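Long-range contacts in ABC transporter ATP-binding protein (Leptospira interrogans serovar Copenhageni, PDB 4HZI), which probably binds and hydrolyses ATP as the ATPase subunit of an orphan ABC transporter involved in manganese utilisation and tolerance: residues Ser33-Glu38 against Phe55-Asn60; Glu61-Leu66 against Lys243-Lys248; Asp193-Asp198 against Lys223-Leu228; Thr48-Val53 against Ser74-Leu79. All coordinates share one frame; numbering follows the deposited sequence.

Contact 1 (Ser33-Glu38 against Phe55-Asn60)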
loop_
_atom_site.group_PDB
_atom_site.type_symbol
_atom_site.label_atom_id
_atom_site.label_comp_id
_atom_site.label_asym_id
_atom_site.label_seq_id
_atom_site.Cartn_x
_atom_site.Cartn_y
_atom_site.Cartn_z
ATOM N N SER A 33 -24.123 -2.363 -23.641
ATOM C CA SER A 33 -23.811 -1.686 -22.368
ATOM C C SER A 33 -23.957 -2.736 -21.261
ATOM O O SER A 33 -25.039 -3.280 -21.081
ATOM C CB SER A 33 -24.774 -0.544 -22.113
ATOM O OG SER A 33 -24.540 -0.005 -20.808
ATOM N N LEU A 34 -22.887 -3.044 -20.542
ATOM C CA LEU A 34 -22.925 -4.150 -19.561
ATOM C C LEU A 34 -23.217 -3.571 -18.143
ATOM O O LEU A 34 -24.062 -4.053 -17.456
ATOM C CB LEU A 34 -21.612 -4.944 -19.580
ATOM C CG LEU A 34 -21.593 -6.235 -18.772
ATOM C CD1 LEU A 34 -20.651 -7.289 -19.390
ATOM C CD2 LEU A 34 -21.172 -5.915 -17.352
ATOM N N LEU A 35 -22.470 -2.573 -17.735
ATOM C CA LEU A 35 -22.724 -1.854 -16.467
ATOM C C LEU A 35 -22.953 -0.374 -16.768
ATOM O O LEU A 35 -22.173 0.276 -17.496
ATOM C CB LEU A 35 -21.551 -1.993 -15.530
ATOM C CG LEU A 35 -21.725 -1.278 -14.175
ATOM C CD1 LEU A 35 -22.823 -1.959 -13.376
ATOM C CD2 LEU A 35 -20.456 -1.207 -13.369
ATOM N N SER A 36 -24.024 0.188 -16.212
ATOM C CA SER A 36 -24.234 1.610 -16.372
ATOM C C SER A 36 -24.743 2.224 -15.081
ATOM O O SER A 36 -25.610 1.653 -14.433
ATOM C CB SER A 36 -25.176 1.954 -17.491
ATOM O OG SER A 36 -26.437 1.433 -17.301
ATOM N N LEU A 37 -24.141 3.349 -14.737
ATOM C CA LEU A 37 -24.570 4.170 -13.604
ATOM C C LEU A 37 -24.934 5.535 -14.172
ATOM O O LEU A 37 -24.149 6.144 -14.911
ATOM C CB LEU A 37 -23.456 4.335 -12.610
ATOM C CG LEU A 37 -23.192 3.141 -11.688
ATOM C CD1 LEU A 37 -22.581 1.955 -12.433
ATOM C CD2 LEU A 37 -22.312 3.541 -10.549
ATOM N N GLU A 38 -26.129 5.992 -13.848
ATOM C CA GLU A 38 -26.584 7.333 -14.254
ATOM C C GLU A 38 -27.002 8.138 -13.001
ATOM O O GLU A 38 -27.979 7.773 -12.348
ATOM C CB GLU A 38 -27.787 7.184 -15.172
ATOM C CG GLU A 38 -27.453 6.446 -16.456
ATOM C CD GLU A 38 -28.624 6.382 -17.425
ATOM O OE1 GLU A 38 -29.702 5.866 -17.053
ATOM O OE2 GLU A 38 -28.453 6.837 -18.566
ATOM N N PHE A 55 -21.053 6.679 -15.191
ATOM C CA PHE A 55 -20.114 6.072 -16.102
ATOM C C PHE A 55 -20.710 4.798 -16.677
ATOM O O PHE A 55 -21.788 4.355 -16.284
ATOM C CB PHE A 55 -18.735 5.840 -15.470
ATOM C CG PHE A 55 -18.682 4.801 -14.379
ATOM C CD1 PHE A 55 -18.393 3.438 -14.649
ATOM C CD2 PHE A 55 -18.826 5.206 -13.053
ATOM C CE1 PHE A 55 -18.290 2.523 -13.605
ATOM C CE2 PHE A 55 -18.721 4.275 -12.009
ATOM C CZ PHE A 55 -18.443 2.950 -12.287
ATOM N N GLU A 56 -20.020 4.173 -17.620
ATOM C CA GLU A 56 -20.536 2.899 -18.114
ATOM C C GLU A 56 -19.405 2.016 -18.626
ATOM O O GLU A 56 -18.348 2.534 -18.942
ATOM C CB GLU A 56 -21.607 3.091 -19.170
ATOM C CG GLU A 56 -21.174 3.610 -20.505
ATOM C CD GLU A 56 -21.706 2.748 -21.669
ATOM O OE1 GLU A 56 -22.635 1.890 -21.496
ATOM O OE2 GLU A 56 -21.169 2.925 -22.786
ATOM N N ILE A 57 -19.623 0.703 -18.604
ATOM C CA ILE A 57 -18.602 -0.247 -19.060
ATOM C C ILE A 57 -19.342 -1.151 -20.046
ATOM O O ILE A 57 -20.400 -1.713 -19.740
ATOM C CB ILE A 57 -18.008 -1.108 -17.899
ATOM C CG1 ILE A 57 -17.441 -0.227 -16.777
ATOM C CG2 ILE A 57 -16.968 -2.097 -18.448
ATOM C CD1 ILE A 57 -16.986 -0.981 -15.539
ATOM N N LYS A 58 -18.789 -1.286 -21.255
ATOM C CA LYS A 58 -19.392 -2.165 -22.253
ATOM C C LYS A 58 -18.759 -3.541 -22.160
ATOM O O LYS A 58 -17.679 -3.712 -21.569
ATOM C CB LYS A 58 -19.154 -1.585 -23.640
ATOM C CG LYS A 58 -19.642 -0.151 -23.770
ATOM C CD LYS A 58 -20.140 0.108 -25.167
ATOM C CE LYS A 58 -20.671 1.519 -25.322
ATOM N NZ LYS A 58 -19.605 2.511 -25.053
ATOM N N THR A 59 -19.472 -4.533 -22.692
ATOM C CA THR A 59 -18.965 -5.886 -22.810
ATOM C C THR A 59 -17.529 -5.876 -23.338
ATOM O O THR A 59 -17.214 -5.195 -24.300
ATOM C CB THR A 59 -19.898 -6.732 -23.695
ATOM O OG1 THR A 59 -21.160 -6.809 -23.044
ATOM C CG2 THR A 59 -19.379 -8.146 -23.824
ATOM N N ASN A 60 -16.663 -6.601 -22.644
ATOM C CA ASN A 60 -15.244 -6.739 -22.990
ATOM C C ASN A 60 -14.383 -5.477 -22.864
ATOM O O ASN A 60 -13.230 -5.432 -23.332
ATOM C CB ASN A 60 -15.101 -7.430 -24.378
ATOM C CG ASN A 60 -15.704 -8.828 -24.383
ATOM O OD1 ASN A 60 -15.711 -9.526 -23.371
ATOM N ND2 ASN A 60 -16.188 -9.254 -25.539
#

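Contact 2 (Glu61-Leu66 against Lys243-Lys248)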
loop_
_atom_site.group_PDB
_atom_site.type_symbol
_atom_site.label_atom_id
_atom_site.label_comp_id
_atom_site.label_asym_id
_atom_site.label_seq_id
_atom_site.Cartn_x
_atom_site.Cartn_y
_atom_site.Cartn_z
ATOM N N GLU A 61 -14.902 -4.448 -22.185
ATOM C CA GLU A 61 -14.070 -3.347 -21.774
ATOM C C GLU A 61 -13.420 -3.577 -20.386
ATOM O O GLU A 61 -13.936 -4.313 -19.486
ATOM C CB GLU A 61 -14.846 -2.019 -21.733
ATOM C CG GLU A 61 -15.339 -1.576 -23.088
ATOM C CD GLU A 61 -15.890 -0.166 -23.054
ATOM O OE1 GLU A 61 -16.481 0.222 -21.998
ATOM O OE2 GLU A 61 -15.738 0.534 -24.095
ATOM N N HIS A 62 -12.280 -2.938 -20.228
ATOM C CA HIS A 62 -11.527 -2.972 -18.987
ATOM C C HIS A 62 -11.410 -1.493 -18.552
ATOM O O HIS A 62 -10.757 -0.674 -19.199
ATOM C CB HIS A 62 -10.183 -3.677 -19.232
ATOM C CG HIS A 62 -10.367 -5.108 -19.591
ATOM N ND1 HIS A 62 -10.839 -6.046 -18.684
ATOM C CD2 HIS A 62 -10.295 -5.747 -20.792
ATOM C CE1 HIS A 62 -10.970 -7.214 -19.292
ATOM N NE2 HIS A 62 -10.644 -7.060 -20.572
ATOM N N CYS A 63 -12.062 -1.184 -17.426
ATOM C CA CYS A 63 -12.181 0.174 -16.924
ATOM C C CYS A 63 -11.510 0.284 -15.555
ATOM O O CYS A 63 -11.690 -0.577 -14.719
ATOM C CB CYS A 63 -13.660 0.534 -16.796
ATOM S SG CYS A 63 -13.898 2.270 -16.306
ATOM N N VAL A 64 -10.708 1.308 -15.349
ATOM C CA VAL A 64 -10.092 1.555 -14.053
ATOM C C VAL A 64 -10.870 2.653 -13.319
ATOM O O VAL A 64 -11.228 3.681 -13.910
ATOM C CB VAL A 64 -8.663 2.113 -14.147
ATOM C CG1 VAL A 64 -7.977 2.142 -12.757
ATOM C CG2 VAL A 64 -7.825 1.405 -15.121
ATOM N N LEU A 65 -11.055 2.467 -12.020
ATOM C CA LEU A 65 -11.540 3.548 -11.130
ATOM C C LEU A 65 -10.366 4.000 -10.296
ATOM O O LEU A 65 -9.861 3.253 -9.438
ATOM C CB LEU A 65 -12.674 3.031 -10.257
ATOM C CG LEU A 65 -13.321 3.924 -9.206
ATOM C CD1 LEU A 65 -14.132 4.985 -9.880
ATOM C CD2 LEU A 65 -14.227 3.093 -8.274
ATOM N N LEU A 66 -9.845 5.182 -10.607
ATOM C CA LEU A 66 -8.683 5.741 -9.915
ATOM C C LEU A 66 -9.175 6.843 -8.986
ATOM O O LEU A 66 -9.862 7.786 -9.411
ATOM C CB LEU A 66 -7.661 6.317 -10.875
ATOM C CG LEU A 66 -6.400 6.949 -10.284
ATOM C CD1 LEU A 66 -5.465 5.934 -9.614
ATOM C CD2 LEU A 66 -5.583 7.736 -11.303
ATOM N N LYS A 243 -10.163 2.428 -20.443
ATOM C CA LYS A 243 -11.124 3.476 -20.009
ATOM C C LYS A 243 -10.849 3.733 -18.545
ATOM O O LYS A 243 -10.365 2.832 -17.837
ATOM C CB LYS A 243 -12.560 2.982 -20.079
ATOM C CG LYS A 243 -13.053 2.513 -21.429
ATOM C CD LYS A 243 -13.359 3.701 -22.315
ATOM C CE LYS A 243 -14.650 4.379 -21.891
ATOM N NZ LYS A 243 -15.427 4.796 -23.091
ATOM N N ALA A 244 -11.190 4.925 -18.064
ATOM C CA ALA A 244 -11.014 5.211 -16.635
ATOM C C ALA A 244 -12.121 6.143 -16.159
ATOM O O ALA A 244 -12.767 6.889 -16.932
ATOM C CB ALA A 244 -9.681 5.811 -16.365
ATOM N N VAL A 245 -12.322 6.071 -14.863
ATOM C CA VAL A 245 -13.160 6.988 -14.136
ATOM C C VAL A 245 -12.275 7.546 -13.019
ATOM O O VAL A 245 -11.673 6.763 -12.257
ATOM C CB VAL A 245 -14.335 6.216 -13.477
ATOM C CG1 VAL A 245 -15.194 7.133 -12.596
ATOM C CG2 VAL A 245 -15.211 5.544 -14.497
ATOM N N LEU A 246 -12.204 8.868 -12.879
ATOM C CA LEU A 246 -11.387 9.514 -11.863
ATOM C C LEU A 246 -12.383 10.016 -10.792
ATOM O O LEU A 246 -13.379 10.658 -11.142
ATOM C CB LEU A 246 -10.634 10.719 -12.420
ATOM C CG LEU A 246 -9.713 10.498 -13.612
ATOM C CD1 LEU A 246 -9.025 11.810 -13.964
ATOM C CD2 LEU A 246 -8.653 9.415 -13.385
ATOM N N LEU A 247 -12.160 9.590 -9.548
ATOM C CA LEU A 247 -13.086 9.821 -8.457
ATOM C C LEU A 247 -12.405 10.605 -7.349
ATOM O O LEU A 247 -11.322 10.266 -6.909
ATOM C CB LEU A 247 -13.572 8.486 -7.865
ATOM C CG LEU A 247 -14.878 8.556 -7.074
ATOM C CD1 LEU A 247 -16.158 8.707 -7.871
ATOM C CD2 LEU A 247 -14.991 7.353 -6.127
ATOM N N LYS A 248 -13.082 11.663 -6.891
ATOM C CA LYS A 248 -12.554 12.568 -5.892
ATOM C C LYS A 248 -13.728 13.104 -5.059
ATOM O O LYS A 248 -14.664 13.681 -5.597
ATOM C CB LYS A 248 -11.877 13.729 -6.596
ATOM C CG LYS A 248 -11.155 14.700 -5.692
ATOM C CD LYS A 248 -10.828 15.942 -6.545
ATOM C CE LYS A 248 -9.877 16.873 -5.834
ATOM N NZ LYS A 248 -9.638 18.060 -6.700
HETATM O O HOH W 1 -16.809 2.822 -24.790
#

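Contact 3 (Asp193-Asp198 against Lys223-Leu228)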
loop_
_atom_site.group_PDB
_atom_site.type_symbol
_atom_site.label_atom_id
_atom_site.label_comp_id
_atom_site.label_asym_id
_atom_site.label_seq_id
_atom_site.Cartn_x
_atom_site.Cartn_y
_atom_site.Cartn_z
ATOM N N ASP A 193 -20.499 -12.243 -15.427
ATOM C CA ASP A 193 -20.625 -11.310 -16.555
ATOM C C ASP A 193 -19.471 -10.322 -16.536
ATOM O O ASP A 193 -18.947 -9.928 -17.585
ATOM C CB ASP A 193 -21.950 -10.555 -16.422
ATOM C CG ASP A 193 -23.184 -11.451 -16.639
ATOM O OD1 ASP A 193 -23.049 -12.491 -17.306
ATOM O OD2 ASP A 193 -24.293 -11.093 -16.153
ATOM N N PHE A 194 -19.084 -9.918 -15.331
ATOM C CA PHE A 194 -17.960 -9.021 -15.114
ATOM C C PHE A 194 -17.266 -9.216 -13.756
ATOM O O PHE A 194 -17.820 -9.811 -12.816
ATOM C CB PHE A 194 -18.275 -7.558 -15.463
ATOM C CG PHE A 194 -18.796 -6.707 -14.334
ATOM C CD1 PHE A 194 -20.126 -6.741 -13.994
ATOM C CD2 PHE A 194 -17.972 -5.826 -13.690
ATOM C CE1 PHE A 194 -20.624 -5.921 -12.990
ATOM C CE2 PHE A 194 -18.444 -5.007 -12.667
ATOM C CZ PHE A 194 -19.751 -5.066 -12.309
ATOM N N LEU A 195 -16.045 -8.717 -13.677
ATOM C CA LEU A 195 -15.195 -8.884 -12.520
ATOM C C LEU A 195 -14.828 -7.544 -11.915
ATOM O O LEU A 195 -14.423 -6.598 -12.601
ATOM C CB LEU A 195 -13.914 -9.591 -12.942
ATOM C CG LEU A 195 -12.799 -9.713 -11.909
ATOM C CD1 LEU A 195 -13.216 -10.404 -10.615
ATOM C CD2 LEU A 195 -11.699 -10.526 -12.568
ATOM N N ILE A 196 -14.944 -7.457 -10.607
ATOM C CA ILE A 196 -14.419 -6.299 -9.898
ATOM C C ILE A 196 -13.147 -6.660 -9.151
ATOM O O ILE A 196 -13.148 -7.569 -8.330
ATOM C CB ILE A 196 -15.426 -5.760 -8.864
ATOM C CG1 ILE A 196 -16.751 -5.382 -9.492
ATOM C CG2 ILE A 196 -14.801 -4.570 -8.157
ATOM C CD1 ILE A 196 -17.824 -4.972 -8.464
ATOM N N MET A 197 -12.042 -5.985 -9.457
ATOM C CA MET A 197 -10.805 -6.185 -8.731
ATOM C C MET A 197 -10.532 -4.950 -7.859
ATOM O O MET A 197 -10.147 -3.891 -8.335
ATOM C CB MET A 197 -9.642 -6.432 -9.669
ATOM C CG MET A 197 -9.774 -7.789 -10.344
ATOM S SD MET A 197 -8.411 -8.045 -11.444
ATOM C CE MET A 197 -9.216 -7.459 -12.924
ATOM N N ASP A 198 -10.781 -5.114 -6.574
ATOM C CA ASP A 198 -10.763 -4.029 -5.616
ATOM C C ASP A 198 -9.402 -3.966 -4.922
ATOM O O ASP A 198 -9.158 -4.732 -3.981
ATOM C CB ASP A 198 -11.899 -4.295 -4.600
ATOM C CG ASP A 198 -12.119 -3.146 -3.624
ATOM O OD1 ASP A 198 -11.517 -2.061 -3.802
ATOM O OD2 ASP A 198 -12.924 -3.355 -2.674
ATOM N N LYS A 223 -8.286 -14.904 -23.286
ATOM C CA LYS A 223 -9.728 -14.896 -23.114
ATOM C C LYS A 223 -10.268 -13.462 -23.026
ATOM O O LYS A 223 -9.703 -12.648 -22.296
ATOM C CB LYS A 223 -10.050 -15.614 -21.792
ATOM C CG LYS A 223 -11.110 -16.688 -21.947
ATOM C CD LYS A 223 -12.190 -16.674 -20.877
ATOM C CE LYS A 223 -13.497 -17.187 -21.477
ATOM N NZ LYS A 223 -14.645 -17.140 -20.533
ATOM N N LYS A 224 -11.325 -13.145 -23.776
ATOM C CA LYS A 224 -12.023 -11.869 -23.591
ATOM C C LYS A 224 -12.829 -11.892 -22.266
ATOM O O LYS A 224 -13.425 -12.924 -21.905
ATOM C CB LYS A 224 -12.932 -11.555 -24.779
ATOM C CG LYS A 224 -12.183 -11.016 -25.992
ATOM C CD LYS A 224 -13.137 -10.713 -27.136
ATOM C CE LYS A 224 -12.400 -10.340 -28.408
ATOM N NZ LYS A 224 -11.297 -9.344 -28.211
ATOM N N PHE A 225 -12.810 -10.765 -21.534
ATOM C CA PHE A 225 -13.609 -10.606 -20.293
ATOM C C PHE A 225 -13.851 -9.113 -19.995
ATOM O O PHE A 225 -13.417 -8.256 -20.770
ATOM C CB PHE A 225 -12.992 -11.342 -19.084
ATOM C CG PHE A 225 -11.703 -10.745 -18.529
ATOM C CD1 PHE A 225 -10.511 -10.785 -19.227
ATOM C CD2 PHE A 225 -11.676 -10.173 -17.252
ATOM C CE1 PHE A 225 -9.342 -10.301 -18.675
ATOM C CE2 PHE A 225 -10.513 -9.659 -16.707
ATOM C CZ PHE A 225 -9.340 -9.680 -17.421
ATOM N N THR A 226 -14.655 -8.838 -18.979
ATOM C CA THR A 226 -15.058 -7.439 -18.668
ATOM C C THR A 226 -14.648 -7.183 -17.219
ATOM O O THR A 226 -14.883 -8.040 -16.360
ATOM C CB THR A 226 -16.578 -7.208 -18.818
ATOM O OG1 THR A 226 -17.008 -7.606 -20.122
ATOM C CG2 THR A 226 -16.913 -5.731 -18.682
ATOM N N SER A 227 -14.052 -6.030 -16.951
ATOM C CA SER A 227 -13.576 -5.741 -15.614
ATOM C C SER A 227 -13.564 -4.289 -15.204
ATOM O O SER A 227 -13.471 -3.395 -16.029
ATOM C CB SER A 227 -12.192 -6.365 -15.385
ATOM O OG SER A 227 -11.167 -5.644 -15.979
ATOM N N LEU A 228 -13.565 -4.117 -13.888
ATOM C CA LEU A 228 -13.432 -2.841 -13.221
ATOM C C LEU A 228 -12.348 -2.997 -12.192
ATOM O O LEU A 228 -12.456 -3.797 -11.318
ATOM C CB LEU A 228 -14.743 -2.448 -12.526
ATOM C CG LEU A 228 -14.746 -1.163 -11.717
ATOM C CD1 LEU A 228 -14.469 0.062 -12.570
ATOM C CD2 LEU A 228 -16.100 -0.962 -11.028
HETATM O O HOH W 2 -16.335 -11.033 -17.838
HETATM O O HOH W 3 -18.823 -10.117 -20.150
#

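Contact 4 (Thr48-Val53 against Ser74-Leu79). With SO4 (sulfate ion), chain C.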
loop_
_atom_site.group_PDB
_atom_site.type_symbol
_atom_site.label_atom_id
_atom_site.label_comp_id
_atom_site.label_asym_id
_atom_site.label_seq_id
_atom_site.Cartn_x
_atom_site.Cartn_y
_atom_site.Cartn_z
ATOM N N THR A 48 -23.254 13.577 1.868
ATOM C CA THR A 48 -23.229 12.987 0.541
ATOM C C THR A 48 -21.878 12.267 0.336
ATOM O O THR A 48 -20.825 12.860 0.333
ATOM C CB THR A 48 -23.480 14.060 -0.529
ATOM O OG1 THR A 48 -24.778 14.631 -0.327
ATOM C CG2 THR A 48 -23.456 13.455 -1.949
ATOM N N ILE A 49 -21.927 10.964 0.240
ATOM C CA ILE A 49 -20.738 10.150 0.055
ATOM C C ILE A 49 -20.420 9.896 -1.440
ATOM O O ILE A 49 -19.245 9.895 -1.821
ATOM C CB ILE A 49 -20.921 8.830 0.783
ATOM C CG1 ILE A 49 -21.093 9.114 2.288
ATOM C CG2 ILE A 49 -19.725 7.945 0.558
ATOM C CD1 ILE A 49 -21.432 7.882 3.069
ATOM N N LEU A 50 -21.457 9.634 -2.223
ATOM C CA LEU A 50 -21.364 9.606 -3.682
ATOM C C LEU A 50 -22.291 10.642 -4.212
ATOM O O LEU A 50 -23.434 10.723 -3.790
ATOM C CB LEU A 50 -21.728 8.240 -4.222
ATOM C CG LEU A 50 -20.828 7.143 -3.651
ATOM C CD1 LEU A 50 -21.328 5.793 -4.092
ATOM C CD2 LEU A 50 -19.365 7.292 -4.070
ATOM N N ASP A 51 -21.801 11.437 -5.139
ATOM C CA ASP A 51 -22.610 12.500 -5.731
ATOM C C ASP A 51 -22.732 12.458 -7.248
ATOM O O ASP A 51 -21.785 12.848 -7.940
ATOM C CB ASP A 51 -21.975 13.788 -5.312
ATOM C CG ASP A 51 -22.795 15.020 -5.693
ATOM O OD1 ASP A 51 -23.837 14.923 -6.342
ATOM O OD2 ASP A 51 -22.337 16.092 -5.315
ATOM N N SER A 52 -23.878 11.970 -7.707
ATOM C CA SER A 52 -24.286 11.950 -9.120
ATOM C C SER A 52 -23.234 11.247 -10.010
ATOM O O SER A 52 -22.766 11.775 -11.038
ATOM C CB SER A 52 -24.571 13.397 -9.600
ATOM O OG SER A 52 -25.206 13.368 -10.859
ATOM N N VAL A 53 -22.872 10.040 -9.594
ATOM C CA VAL A 53 -21.809 9.267 -10.265
ATOM C C VAL A 53 -22.368 8.665 -11.550
ATOM O O VAL A 53 -23.383 7.990 -11.568
ATOM C CB VAL A 53 -21.269 8.168 -9.310
ATOM C CG1 VAL A 53 -20.331 7.187 -10.042
ATOM C CG2 VAL A 53 -20.499 8.802 -8.200
ATOM N N SER A 74 -14.637 2.437 -2.053
ATOM C CA SER A 74 -15.176 1.224 -1.395
ATOM C C SER A 74 -16.686 1.282 -1.342
ATOM O O SER A 74 -17.321 0.275 -1.600
ATOM C CB SER A 74 -14.598 1.019 -0.021
ATOM O OG SER A 74 -13.246 0.576 -0.150
ATOM N N THR A 75 -17.244 2.456 -1.071
ATOM C CA THR A 75 -18.701 2.642 -1.141
ATOM C C THR A 75 -19.291 2.318 -2.501
ATOM O O THR A 75 -20.294 1.640 -2.642
ATOM C CB THR A 75 -19.079 4.064 -0.681
ATOM O OG1 THR A 75 -18.591 4.252 0.652
ATOM C CG2 THR A 75 -20.572 4.250 -0.703
ATOM N N LEU A 76 -18.632 2.777 -3.561
ATOM C CA LEU A 76 -19.079 2.524 -4.888
ATOM C C LEU A 76 -19.104 1.046 -5.246
ATOM O O LEU A 76 -20.109 0.566 -5.843
ATOM C CB LEU A 76 -18.227 3.393 -5.881
ATOM C CG LEU A 76 -18.670 3.441 -7.343
ATOM C CD1 LEU A 76 -20.139 3.798 -7.566
ATOM C CD2 LEU A 76 -17.788 4.456 -8.064
ATOM N N VAL A 77 -18.069 0.327 -4.828
ATOM C CA VAL A 77 -17.944 -1.111 -5.076
ATOM C C VAL A 77 -19.103 -1.806 -4.362
ATOM O O VAL A 77 -19.789 -2.641 -4.966
ATOM C CB VAL A 77 -16.602 -1.647 -4.559
ATOM C CG1 VAL A 77 -16.590 -3.165 -4.544
ATOM C CG2 VAL A 77 -15.447 -1.119 -5.417
ATOM N N ASN A 78 -19.334 -1.403 -3.107
ATOM C CA ASN A 78 -20.464 -1.939 -2.330
ATOM C C ASN A 78 -21.830 -1.730 -2.979
ATOM O O ASN A 78 -22.690 -2.623 -2.964
ATOM C CB ASN A 78 -20.465 -1.384 -0.905
ATOM C CG ASN A 78 -19.289 -1.862 -0.095
ATOM O OD1 ASN A 78 -18.651 -2.847 -0.423
ATOM N ND2 ASN A 78 -18.999 -1.163 0.973
ATOM N N LEU A 79 -22.017 -0.581 -3.609
ATOM C CA LEU A 79 -23.220 -0.263 -4.306
ATOM C C LEU A 79 -23.314 -1.098 -5.569
ATOM O O LEU A 79 -24.340 -1.705 -5.857
ATOM C CB LEU A 79 -23.236 1.238 -4.568
ATOM C CG LEU A 79 -24.560 1.841 -4.999
ATOM C CD1 LEU A 79 -24.629 3.321 -4.692
ATOM C CD2 LEU A 79 -24.797 1.604 -6.490
HETATM S S SO4 C . -12.081 5.118 -0.528
HETATM O O1 SO4 C . -13.167 5.902 0.115
HETATM O O2 SO4 C . -11.881 5.706 -1.875
HETATM O O3 SO4 C . -12.496 3.733 -0.750
HETATM O O4 SO4 C . -10.944 5.287 0.320
#

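Contact 1 (Ser33-Glu38 against Phe55-Asn60)
Leu-35, Leu-37, Phe-55 and Ile-57 share one face of this antiparallel pairing and form its apolar centre. Leu-37 lies alongside Phe-55, both pointing the same way. Its CD2 comes 3.9 Å from CE2 of Phe-55, while its CD1 sits above one face of the ring, offset toward the rim. The ring is brought there by a chi1 of 68°, with CG between the backbone N and the carbonyl carbon. Leu-35 is the next leucine on this face. Its CD2 touches CD1 of Ile-57 at 4.1 Å, again side by side.

Between the strands, Leu-37 N reaches Phe-55 O at 3.0 Å in a nearly straight bond (177°). Ile-57 N bonds to Leu-35 O at 2.8 Å. The carbonyl of Ile-57 takes two donors, Leu-34 N at 2.9 Å and Leu-35 N at 3.0 Å. Leu-34 also lays its CD1 across Thr-59, near OG1.

Ser-36 and Glu-56 lie on the other face, where the polar edge begins. Ser-33 OG donates to Glu-56 OE1 at 2.8 Å, nearly along the C-O axis. The bend of Glu-56 at chi2 (130°) carries the carboxylate back to this serine. Its OE2 pairs with Lys-58 NZ in a salt bridge whose hydrogen bond is weak. Leu-34 and Leu-35 both face Ile-57, a classic beta bulge, here at the edge of the antiparallel beta subdomain of an ABC ATPase.

Contact 2 (Glu61-Leu66 against Lys243-Lys248)
Val-64 O accepts the shortest direct hydrogen bond between the two strands, from Val-245 N at 2.8 Å. The donor lies nearly on the line of the carbonyl. The same oxygen also meets CA of Ala-244 at 3.1 Å in a CA-H...O contact. The ladder runs on with Val-64 N to Lys-243 O, Leu-66 N to Val-245 O and Leu-247 N to Leu-66 O, as expected of parallel strands.

Cys-63, Leu-65, Lys-243 and Val-245 lie on one face. Leu-65 approaches Val-245 at a slant, and its CD1 packs on CG1 at 3.6 Å. The same methyl reaches CB of Leu-247. Cys-63 SG stands anti to its own backbone N (chi1 -175°), which brings it to 4.0 Å from CG2 of Val-245. On the reverse face Leu-66 and Leu-246 run side by side, with their CD2 methyls 4.1 Å apart.

At the solvent end, Lys-243 folds back through several bends toward Glu-61. The charged atoms do not meet directly. A water bridges them, donating to Glu-61 OE2 at 2.6 Å and accepting from Lys-243 NZ at 2.9 Å. Glu-61 OE1 is held instead by the amide of Lys-58.

The pair is inside the mixed sheet of the ABC ATPase domain. Strand 227-231 flanks 62-67, and strand 251-255 flanks 243-248. Leu-66 packs against helix 264-271.

Contact 3 (Asp193-Asp198 against Lys223-Leu228)
Phe-194 and Thr-226 meet through their CB atoms, 3.8 Å apart, where the two chains begin to run together. Thr-226 turns CG2 toward Phe-194 CB, with this methyl anti to its backbone N. Its OG1 (chi1 -55°) takes the amide of Asn-60 and also lies near a water that donates to Asp-193 O. A second water donates to Asp-193 O and accepts from Thr-226 N at 3.0 Å. The two waters thus join the chains just ahead of the direct ladder.

Leu-195 and Ser-227 share one face. Leu-195 extends CD2 obliquely to the Phe-225 ring, 4.4 Å from CE2. Met-197 bends at chi3 (-95°), which brings CE back to CB of Ser-227 at 4.0 Å. Ile-196 and Leu-228 lie on the reverse face.

Three backbone bonds hold the parallel strands. Leu-195 N binds Thr-226 O, Leu-228 N binds Leu-195 O, and Met-197 N binds Leu-228 O at 2.9 Å.

These strands are the two ends of a beta-alpha-beta unit, connected by helix 206-222. Strand 110-113 borders 194-198, and strand 62-67 borders 227-231. Helix 73-80 covers Ile-196 and Leu-228, while helix 176-188 packs on Leu-195 and Met-197.

Contact 4 (Thr48-Val53 against Ser74-Leu79)
Leu-50 packs on helix 73-80, the helix that follows the probable P-loop (Walker A) of this ABC ATPase. Its CB starts out from strand 50-51 toward the helix. CG comes next, placed anti to the carbonyl carbon (chi1 -58°), and lies 4.1 Å from CG2 of Thr-75. CD1 is the branch that does most of the touching. It meets Thr-75 CG2 at 3.8 Å and CA of Leu-76 at 4.0 Å. It also reaches the CD1 methyls of both Leu-76 and Leu-79. A single methyl is therefore set among three helical residues. The side chains of Leu-50 and Thr-75 run antiparallel alongside one another.

Ile-49 lies roughly perpendicular to Thr-75. Its CG2 rests 3.9 Å from OG1 and also touches the threonine methyl. On the other side of Leu-50 in the chain, Val-53 sets CG1 4.2 Å from CD1 of Leu-76. No hydrogen bond joins the two segments, so the contact is made by side-chain packing. Ile-49 and Leu-50 both face Tyr-42 in a classic beta bulge.

The start of the helix faces an anion. A sulfate, probably from the crystallisation liquor, is bound by the amides of Gly-70 and Gly-72 and by Lys-73 NZ. The site is consistent with a nucleotide phosphate pocket. Ser-74 N adds a bond to sulfate O3 at 2.8 Å, with an angle of 155° at the hydrogen.

In the fold
Contacts 2 and 3 are buried parallel pairings in the same mixed sheet. They meet where strand 62-67 runs beside 227-231, and His-62 ND1 bonds to Ser-227 OG. Contact 1 belongs to a separate antiparallel sheet and is only partly buried, with a charged, polar outer face. On its apolar side Phe-55 packs on Val-245 of contact 2; Leu-34, at the bulge, packs on Phe-194 of contact 3. Contact 4 is also buried, though farther from the chain centre, and differs in chemistry, joining strand to helix through methyl groups instead of a backbone ladder. Its Leu-76 lies between the sheets, touching Leu-37 of contact 1 and Leu-65 of contact 2.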